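Side-chain contacts in transcriptional regulator AcuR (Rhodobacter sphaeroides 2.4.1, PDB 3BRU), which represses transcription of its own operon as a TetR-family DNA-binding protein, probably by binding two operator sequences in the promoter: residues Ser34-Gly39 with His69-Lys74; Leu40-Glu45 with Asp54-Ala59. All blocks are in the same frame, centred on the assembly; numbering follows the deposited sequence.

Interaction 1 of 2, residues Ser34-Gly39 with His69-Lys74; sequences SLIRAG and HYFRNK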
ATOM      1  N   SER A  34       6.844  18.074  20.495  1.00 18.68           N
ATOM      2  CA  SER A  34       5.498  17.609  20.785  1.00 18.90           C
ATOM      3  C   SER A  34       4.693  17.562  19.494  1.00 18.87           C
ATOM      4  O   SER A  34       3.918  16.622  19.285  1.00 19.56           O
ATOM      5  CB  SER A  34       4.766  18.529  21.762  1.00 17.93           C
ATOM      6  OG  SER A  34       5.460  18.600  22.971  1.00 20.92           O
ATOM      7  N   LEU A  35       4.854  18.595  18.662  1.00 18.53           N
ATOM      8  CA  LEU A  35       4.152  18.719  17.378  1.00 17.47           C
ATOM      9  C   LEU A  35       4.557  17.578  16.452  1.00 17.49           C
ATOM     10  O   LEU A  35       3.687  16.863  15.944  1.00 17.73           O
ATOM     11  CB  LEU A  35       4.401  20.077  16.741  1.00 16.77           C
ATOM     12  CG  LEU A  35       3.655  21.225  17.435  1.00 16.93           C
ATOM     13  CD1 LEU A  35       4.058  22.592  16.853  1.00 15.35           C
ATOM     14  CD2 LEU A  35       2.109  21.054  17.471  1.00 14.36           C
ATOM     15  N   ILE A  36       5.866  17.363  16.295  1.00 16.75           N
ATOM     16  CA  ILE A  36       6.365  16.287  15.453  1.00 16.36           C
ATOM     17  C   ILE A  36       5.875  14.910  15.937  1.00 16.98           C
ATOM     18  O   ILE A  36       5.366  14.103  15.126  1.00 15.99           O
ATOM     19  CB  ILE A  36       7.877  16.341  15.384  1.00 16.54           C
ATOM     20  CG1 ILE A  36       8.327  17.645  14.695  1.00 14.42           C
ATOM     21  CG2 ILE A  36       8.456  15.052  14.739  1.00 16.21           C
ATOM     22  CD1 ILE A  36       8.119  17.710  13.168  1.00 10.44           C
ATOM     23  N   ARG A  37       6.016  14.660  17.247  1.00 16.55           N
ATOM     24  CA  ARG A  37       5.521  13.446  17.890  1.00 17.51           C
ATOM     25  C   ARG A  37       4.048  13.164  17.566  1.00 17.80           C
ATOM     26  O   ARG A  37       3.702  12.065  17.079  1.00 18.77           O
ATOM     27  CB  ARG A  37       5.664  13.535  19.402  1.00 17.50           C
ATOM     28  CG  ARG A  37       4.991  12.350  20.121  1.00 21.53           C
ATOM     29  CD  ARG A  37       5.976  11.225  20.441  1.00 26.28           C
ATOM     30  NE  ARG A  37       6.916  10.911  19.355  1.00 28.25           N
ATOM     31  CZ  ARG A  37       6.910   9.779  18.642  1.00 30.99           C
ATOM     32  NH1 ARG A  37       6.006   8.835  18.900  1.00 30.19           N
ATOM     33  NH2 ARG A  37       7.822   9.577  17.686  1.00 27.56           N
ATOM     34  N   ALA A  38       3.185  14.137  17.861  1.00 16.78           N
ATOM     35  CA  ALA A  38       1.786  14.008  17.610  1.00 16.88           C
ATOM     36  C   ALA A  38       1.535  13.820  16.119  1.00 17.46           C
ATOM     37  O   ALA A  38       0.631  13.110  15.741  1.00 17.88           O
ATOM     38  CB  ALA A  38       1.049  15.246  18.134  1.00 17.40           C
ATOM     39  N   GLY A  39       2.319  14.480  15.263  1.00 17.47           N
ATOM     40  CA  GLY A  39       2.172  14.343  13.834  1.00 17.29           C
ATOM     41  C   GLY A  39       2.452  12.933  13.388  1.00 18.63           C
ATOM     42  O   GLY A  39       1.622  12.347  12.664  1.00 20.18           O
ATOM     43  N   HIS A  69       4.332  29.407  14.511  1.00 25.43           N
ATOM     44  CA  HIS A  69       5.702  29.838  14.670  1.00 25.40           C
ATOM     45  C   HIS A  69       6.633  29.008  13.793  1.00 24.75           C
ATOM     46  O   HIS A  69       7.553  29.541  13.171  1.00 25.35           O
ATOM     47  CB  HIS A  69       6.118  29.694  16.133  1.00 25.96           C
ATOM     48  CG  HIS A  69       7.515  30.167  16.410  1.00 28.90           C
ATOM     49  ND1 HIS A  69       7.868  31.503  16.376  1.00 32.29           N
ATOM     50  CD2 HIS A  69       8.645  29.489  16.729  1.00 29.37           C
ATOM     51  CE1 HIS A  69       9.152  31.627  16.674  1.00 33.00           C
ATOM     52  NE2 HIS A  69       9.647  30.420  16.888  1.00 32.77           N
ATOM     53  N   TYR A  70       6.380  27.700  13.748  1.00 23.47           N
ATOM     54  CA  TYR A  70       7.243  26.748  13.100  1.00 21.93           C
ATOM     55  C   TYR A  70       6.784  26.386  11.698  1.00 22.32           C
ATOM     56  O   TYR A  70       7.611  26.117  10.841  1.00 22.72           O
ATOM     57  CB  TYR A  70       7.346  25.488  13.970  1.00 20.75           C
ATOM     58  CG  TYR A  70       8.143  25.690  15.253  1.00 21.23           C
ATOM     59  CD1 TYR A  70       9.531  25.902  15.219  1.00 19.92           C
ATOM     60  CD2 TYR A  70       7.517  25.684  16.502  1.00 18.91           C
ATOM     61  CE1 TYR A  70      10.273  26.084  16.405  1.00 20.10           C
ATOM     62  CE2 TYR A  70       8.238  25.886  17.679  1.00 19.03           C
ATOM     63  CZ  TYR A  70       9.617  26.073  17.626  1.00 19.90           C
ATOM     64  OH  TYR A  70      10.328  26.251  18.775  1.00 19.90           O
ATOM     65  N   PHE A  71       5.482  26.338  11.452  1.00 22.49           N
ATOM     66  CA  PHE A  71       4.993  25.785  10.173  1.00 23.77           C
ATOM     67  C   PHE A  71       4.035  26.764   9.564  1.00 24.39           C
ATOM     68  O   PHE A  71       3.281  27.404  10.300  1.00 24.37           O
ATOM     69  CB  PHE A  71       4.320  24.418  10.384  1.00 23.80           C
ATOM     70  CG  PHE A  71       5.179  23.441  11.167  1.00 24.12           C
ATOM     71  CD1 PHE A  71       6.365  22.940  10.622  1.00 21.39           C
ATOM     72  CD2 PHE A  71       4.821  23.064  12.462  1.00 22.62           C
ATOM     73  CE1 PHE A  71       7.151  22.066  11.344  1.00 22.39           C
ATOM     74  CE2 PHE A  71       5.602  22.189  13.183  1.00 22.37           C
ATOM     75  CZ  PHE A  71       6.761  21.680  12.627  1.00 22.37           C
ATOM     76  N   ARG A  72       4.076  26.953   8.249  1.00 25.14           N
ATOM     77  CA  ARG A  72       3.167  27.971   7.739  1.00 25.95           C
ATOM     78  C   ARG A  72       1.757  27.472   7.575  1.00 25.23           C
ATOM     79  O   ARG A  72       0.817  28.239   7.680  1.00 25.62           O
ATOM     80  CB  ARG A  72       3.667  28.795   6.542  1.00 26.49           C
ATOM     81  CG  ARG A  72       4.617  28.179   5.605  1.00 30.11           C
ATOM     82  CD  ARG A  72       4.673  29.124   4.390  1.00 37.58           C
ATOM     83  NE  ARG A  72       5.783  28.840   3.476  1.00 42.23           N
ATOM     84  CZ  ARG A  72       5.903  27.731   2.738  1.00 44.52           C
ATOM     85  NH1 ARG A  72       4.990  26.755   2.801  1.00 45.87           N
ATOM     86  NH2 ARG A  72       6.953  27.592   1.938  1.00 44.55           N
ATOM     87  N   ASN A  73       1.628  26.174   7.383  1.00 25.26           N
ATOM     88  CA  ASN A  73       0.337  25.506   7.225  1.00 25.43           C
ATOM     89  C   ASN A  73       0.512  23.993   7.389  1.00 25.40           C
ATOM     90  O   ASN A  73       1.644  23.498   7.560  1.00 24.90           O
ATOM     91  CB  ASN A  73      -0.288  25.825   5.850  1.00 24.91           C
ATOM     92  CG  ASN A  73       0.722  25.742   4.687  1.00 25.99           C
ATOM     93  OD1 ASN A  73       1.646  24.923   4.666  1.00 26.33           O
ATOM     94  ND2 ASN A  73       0.548  26.610   3.723  1.00 26.30           N
ATOM     95  N   LYS A  74      -0.612  23.277   7.311  1.00 25.15           N
ATOM     96  CA  LYS A  74      -0.635  21.808   7.357  1.00 24.37           C
ATOM     97  C   LYS A  74       0.332  21.162   6.329  1.00 23.71           C
ATOM     98  O   LYS A  74       1.013  20.197   6.639  1.00 23.21           O
ATOM     99  CB  LYS A  74      -2.078  21.322   7.178  1.00 23.71           C
ATOM    100  CG  LYS A  74      -2.352  19.924   7.661  1.00 22.68           C
ATOM    101  CD  LYS A  74      -3.474  19.268   6.816  1.00 22.39           C
ATOM    102  CE  LYS A  74      -4.004  17.994   7.437  1.00 19.60           C
ATOM    103  NZ  LYS A  74      -5.239  17.472   6.678  1.00 21.18           N
TER
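Leu-35 and Ile-36, consecutive residues of helix 31-45, both reach the ring of Phe-71, just past the end of helix 64-70. The methyl CD1 of Leu-35 meets the ring at its edge, near the ring plane, 4.0 Å from CE2 of Phe-71. Ile-36 CD1 approaches obliquely and lies 4.2 Å from Phe-71 CZ. No hydrogen bond crosses between the segments, and the contact is wholly apolar, with 133 Å² buried in all. The Leu-35 and Phe-71 side chains run in opposite senses and overlap at their ends, which lets them bridge backbones whose nearest CA atoms, those of Leu-35 and Tyr-70, are 9.6 Å apart.

Phe-71 leaves helical geometry with an extended backbone, and its CG stands anti to its own carbonyl carbon (chi1 -51°), which sends the ring toward helix 31-45. One face of that ring is covered by Tyr-70 CB, 3.7 Å above the ring plane and over its centre. Beyond it, Asn-73 N-caps helix 74-97, its OD1 accepting from the backbone N of Asp-76.

The rings of Phe-67 and Phe-77 also meet Phe-71, their planes at about 55° to it. Leu-35 packs against Ile-56, Leu-57 and Ala-60 of helix 53-60, while Ile-36 rests on Leu-81 and Ala-84 of helix 74-97; the contact thus joins the first helix of the TetR-type DNA-binding domain to the end of its predicted helix-turn-helix.

Interaction 2 of 2, residues Leu40-Glu45 with Asp54-Ala59; sequences LEHLTE and DEILKA
His-42 turns its CG anti to its carbonyl carbon, while Glu-55 holds CG anti to its backbone N and stays extended beyond it, and the imidazole and carboxylate meet between helices 31-45 and 53-60. The second of these is the first helix of the predicted helix-turn-helix of this TetR-type domain; the two short segments run at 130° with their axes 10.8 Å apart.

His-42 ND1 donates to Glu-55 OE2 over 2.6 Å, with a somewhat bent N-H...O angle of 145°. The acceptor lies in the ring plane and uses its anti lone pair, while the carboxylate plane is turned 61° from the ring. This His-carboxylate bond fixes the rotation of the imidazole, and the negative charge would probably favour a protonated ring. Lys-46 NZ makes a long, weak ion pair with the same oxygen.

Ile-56 packs its CD1 against His-42 CB at 3.9 Å, its side chain running opposite to the histidine's, and Val-51 touches both residues. A leucine in place of His-42 would remove the ND1 donor and would probably leave Glu-55 OE2 without its partner on helix 31-45, the carboxylate less firmly held.

Ala-59, one turn beyond Glu-55, approaches the ring obliquely, its CB 3.3 Å from His-42 NE2.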
ATOM      1  N   LEU A  40       3.615  12.392  13.799  1.00 19.15           N
ATOM      2  CA  LEU A  40       4.056  11.026  13.476  1.00 19.40           C
ATOM      3  C   LEU A  40       3.084   9.993  13.971  1.00 20.50           C
ATOM      4  O   LEU A  40       2.750   9.064  13.225  1.00 21.97           O
ATOM      5  CB  LEU A  40       5.462  10.706  14.002  1.00 18.90           C
ATOM      6  CG  LEU A  40       6.626  11.504  13.386  1.00 17.53           C
ATOM      7  CD1 LEU A  40       7.923  11.301  14.138  1.00 14.34           C
ATOM      8  CD2 LEU A  40       6.815  11.254  11.858  1.00 14.04           C
ATOM      9  N   GLU A  41       2.593  10.155  15.187  1.00 20.84           N
ATOM     10  CA  GLU A  41       1.650   9.192  15.736  1.00 22.74           C
ATOM     11  C   GLU A  41       0.340   9.152  14.970  1.00 22.42           C
ATOM     12  O   GLU A  41      -0.142   8.075  14.638  1.00 23.21           O
ATOM     13  CB  GLU A  41       1.402   9.437  17.225  1.00 22.15           C
ATOM     14  CG  GLU A  41       2.631   9.118  18.084  1.00 24.22           C
ATOM     15  CD  GLU A  41       2.444   9.471  19.568  1.00 25.42           C
ATOM     16  OE1 GLU A  41       1.357  10.014  19.882  1.00 29.91           O
ATOM     17  OE2 GLU A  41       3.376   9.233  20.411  1.00 27.68           O
ATOM     18  N   HIS A  42      -0.215  10.317  14.671  1.00 22.18           N
ATOM     19  CA  HIS A  42      -1.547  10.422  14.084  1.00 21.95           C
ATOM     20  C   HIS A  42      -1.550  10.055  12.615  1.00 21.88           C
ATOM     21  O   HIS A  42      -2.470   9.406  12.161  1.00 21.59           O
ATOM     22  CB  HIS A  42      -2.135  11.824  14.268  1.00 22.04           C
ATOM     23  CG  HIS A  42      -2.654  12.088  15.644  1.00 23.10           C
ATOM     24  ND1 HIS A  42      -3.998  12.249  15.916  1.00 25.22           N
ATOM     25  CD2 HIS A  42      -2.015  12.188  16.833  1.00 24.70           C
ATOM     26  CE1 HIS A  42      -4.161  12.446  17.212  1.00 26.61           C
ATOM     27  NE2 HIS A  42      -2.970  12.434  17.789  1.00 25.66           N
ATOM     28  N   LEU A  43      -0.517  10.452  11.876  1.00 22.10           N
ATOM     29  CA  LEU A  43      -0.413  10.076  10.452  1.00 22.00           C
ATOM     30  C   LEU A  43       0.068   8.664  10.123  1.00 21.61           C
ATOM     31  O   LEU A  43      -0.164   8.175   8.987  1.00 21.86           O
ATOM     32  CB  LEU A  43       0.463  11.051   9.690  1.00 22.35           C
ATOM     33  CG  LEU A  43      -0.204  12.313   9.169  1.00 23.20           C
ATOM     34  CD1 LEU A  43      -0.758  13.162  10.315  1.00 23.86           C
ATOM     35  CD2 LEU A  43       0.861  13.079   8.365  1.00 22.53           C
ATOM     36  N   THR A  44       0.741   8.016  11.073  1.00 21.18           N
ATOM     37  CA  THR A  44       1.064   6.581  10.930  1.00 20.57           C
ATOM     38  C   THR A  44      -0.165   5.707  11.291  1.00 20.71           C
ATOM     39  O   THR A  44      -0.281   4.573  10.855  1.00 19.85           O
ATOM     40  CB  THR A  44       2.324   6.167  11.763  1.00 20.57           C
ATOM     41  OG1 THR A  44       2.099   6.426  13.147  1.00 16.36           O
ATOM     42  CG2 THR A  44       3.554   6.974  11.322  1.00 20.62           C
ATOM     43  N   GLU A  45      -1.078   6.258  12.079  1.00 21.55           N
ATOM     44  CA  GLU A  45      -2.247   5.532  12.530  1.00 23.33           C
ATOM     45  C   GLU A  45      -3.426   5.767  11.581  1.00 24.07           C
ATOM     46  O   GLU A  45      -4.145   4.829  11.222  1.00 24.32           O
ATOM     47  CB  GLU A  45      -2.590   5.951  13.959  1.00 23.64           C
ATOM     48  CG  GLU A  45      -3.781   5.216  14.535  1.00 29.97           C
ATOM     49  CD  GLU A  45      -3.692   4.978  16.044  1.00 37.63           C
ATOM     50  OE1 GLU A  45      -2.785   5.587  16.715  1.00 41.18           O
ATOM     51  OE2 GLU A  45      -4.539   4.173  16.551  1.00 38.33           O
ATOM     52  N   ASP A  54      -6.220  21.021  14.443  1.00 28.05           N
ATOM     53  CA  ASP A  54      -6.738  21.074  15.802  1.00 29.61           C
ATOM     54  C   ASP A  54      -6.526  19.777  16.557  1.00 29.19           C
ATOM     55  O   ASP A  54      -6.211  19.804  17.735  1.00 30.08           O
ATOM     56  CB  ASP A  54      -8.221  21.411  15.838  1.00 30.16           C
ATOM     57  CG  ASP A  54      -8.511  22.844  15.453  1.00 34.15           C
ATOM     58  OD1 ASP A  54      -7.577  23.694  15.445  1.00 38.93           O
ATOM     59  OD2 ASP A  54      -9.710  23.126  15.162  1.00 39.89           O
ATOM     60  N   GLU A  55      -6.715  18.647  15.893  1.00 29.02           N
ATOM     61  CA  GLU A  55      -6.451  17.341  16.516  1.00 29.62           C
ATOM     62  C   GLU A  55      -4.971  17.196  16.935  1.00 27.36           C
ATOM     63  O   GLU A  55      -4.680  16.737  18.023  1.00 25.98           O
ATOM     64  CB  GLU A  55      -6.919  16.208  15.582  1.00 29.48           C
ATOM     65  CG  GLU A  55      -6.409  14.797  15.901  1.00 31.13           C
ATOM     66  CD  GLU A  55      -6.978  13.694  14.944  1.00 34.13           C
ATOM     67  OE1 GLU A  55      -8.015  13.926  14.247  1.00 36.72           O
ATOM     68  OE2 GLU A  55      -6.397  12.567  14.920  1.00 40.00           O
ATOM     69  N   ILE A  56      -4.053  17.612  16.065  1.00 26.79           N
ATOM     70  CA  ILE A  56      -2.609  17.646  16.383  1.00 26.41           C
ATOM     71  C   ILE A  56      -2.326  18.521  17.610  1.00 26.85           C
ATOM     72  O   ILE A  56      -1.587  18.092  18.506  1.00 27.17           O
ATOM     73  CB  ILE A  56      -1.726  18.146  15.174  1.00 26.57           C
ATOM     74  CG1 ILE A  56      -1.785  17.170  13.980  1.00 26.24           C
ATOM     75  CG2 ILE A  56      -0.276  18.479  15.590  1.00 25.26           C
ATOM     76  CD1 ILE A  56      -1.591  15.727  14.329  1.00 26.19           C
ATOM     77  N   LEU A  57      -2.897  19.727  17.656  1.00 25.88           N
ATOM     78  CA  LEU A  57      -2.658  20.644  18.764  1.00 26.15           C
ATOM     79  C   LEU A  57      -3.131  20.045  20.094  1.00 26.58           C
ATOM     80  O   LEU A  57      -2.439  20.161  21.125  1.00 25.93           O
ATOM     81  CB  LEU A  57      -3.374  21.986  18.524  1.00 25.87           C
ATOM     82  CG  LEU A  57      -2.934  22.812  17.319  1.00 26.18           C
ATOM     83  CD1 LEU A  57      -3.661  24.177  17.311  1.00 24.82           C
ATOM     84  CD2 LEU A  57      -1.417  22.947  17.275  1.00 24.18           C
ATOM     85  N   LYS A  58      -4.328  19.449  20.061  1.00 26.72           N
ATOM     86  CA  LYS A  58      -4.932  18.827  21.220  1.00 27.50           C
ATOM     87  C   LYS A  58      -4.096  17.637  21.730  1.00 27.29           C
ATOM     88  O   LYS A  58      -3.925  17.464  22.917  1.00 28.22           O
ATOM     89  CB  LYS A  58      -6.375  18.415  20.905  1.00 27.64           C
ATOM     90  CG  LYS A  58      -7.151  17.824  22.089  1.00 29.35           C
ATOM     91  CD  LYS A  58      -8.577  17.403  21.681  1.00 29.28           C
ATOM     92  CE  LYS A  58      -9.254  16.598  22.794  1.00 31.72           C
ATOM     93  NZ  LYS A  58     -10.744  16.821  22.832  1.00 32.00           N
ATOM     94  N   ALA A  59      -3.569  16.823  20.835  1.00 27.24           N
ATOM     95  CA  ALA A  59      -2.672  15.754  21.241  1.00 26.89           C
ATOM     96  C   ALA A  59      -1.302  16.272  21.749  1.00 27.01           C
ATOM     97  O   ALA A  59      -0.787  15.777  22.745  1.00 27.81           O
ATOM     98  CB  ALA A  59      -2.512  14.742  20.083  1.00 26.55           C
TER

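The two contacts lie about 10 Å apart, centre to centre, within the TetR-type DNA-binding domain, and share helix 31-45: residues 34-39 serve interaction 1 and residues 40-45 interaction 2. In chain order the partners of interaction 2, on helix 53-60, come before those of interaction 1, at the end of helix 64-70, so the shorter closure falls within the longer one. Helix 53-60 and the residue just past helix 64-70 both pack on helix 31-45, the latter by apolar contacts and the former with a polar bond added. Ile-56 joins them directly, its CG2 4.0 Å from Leu-35 CD2, consistent with a compact unit that presents its helices to operator DNA.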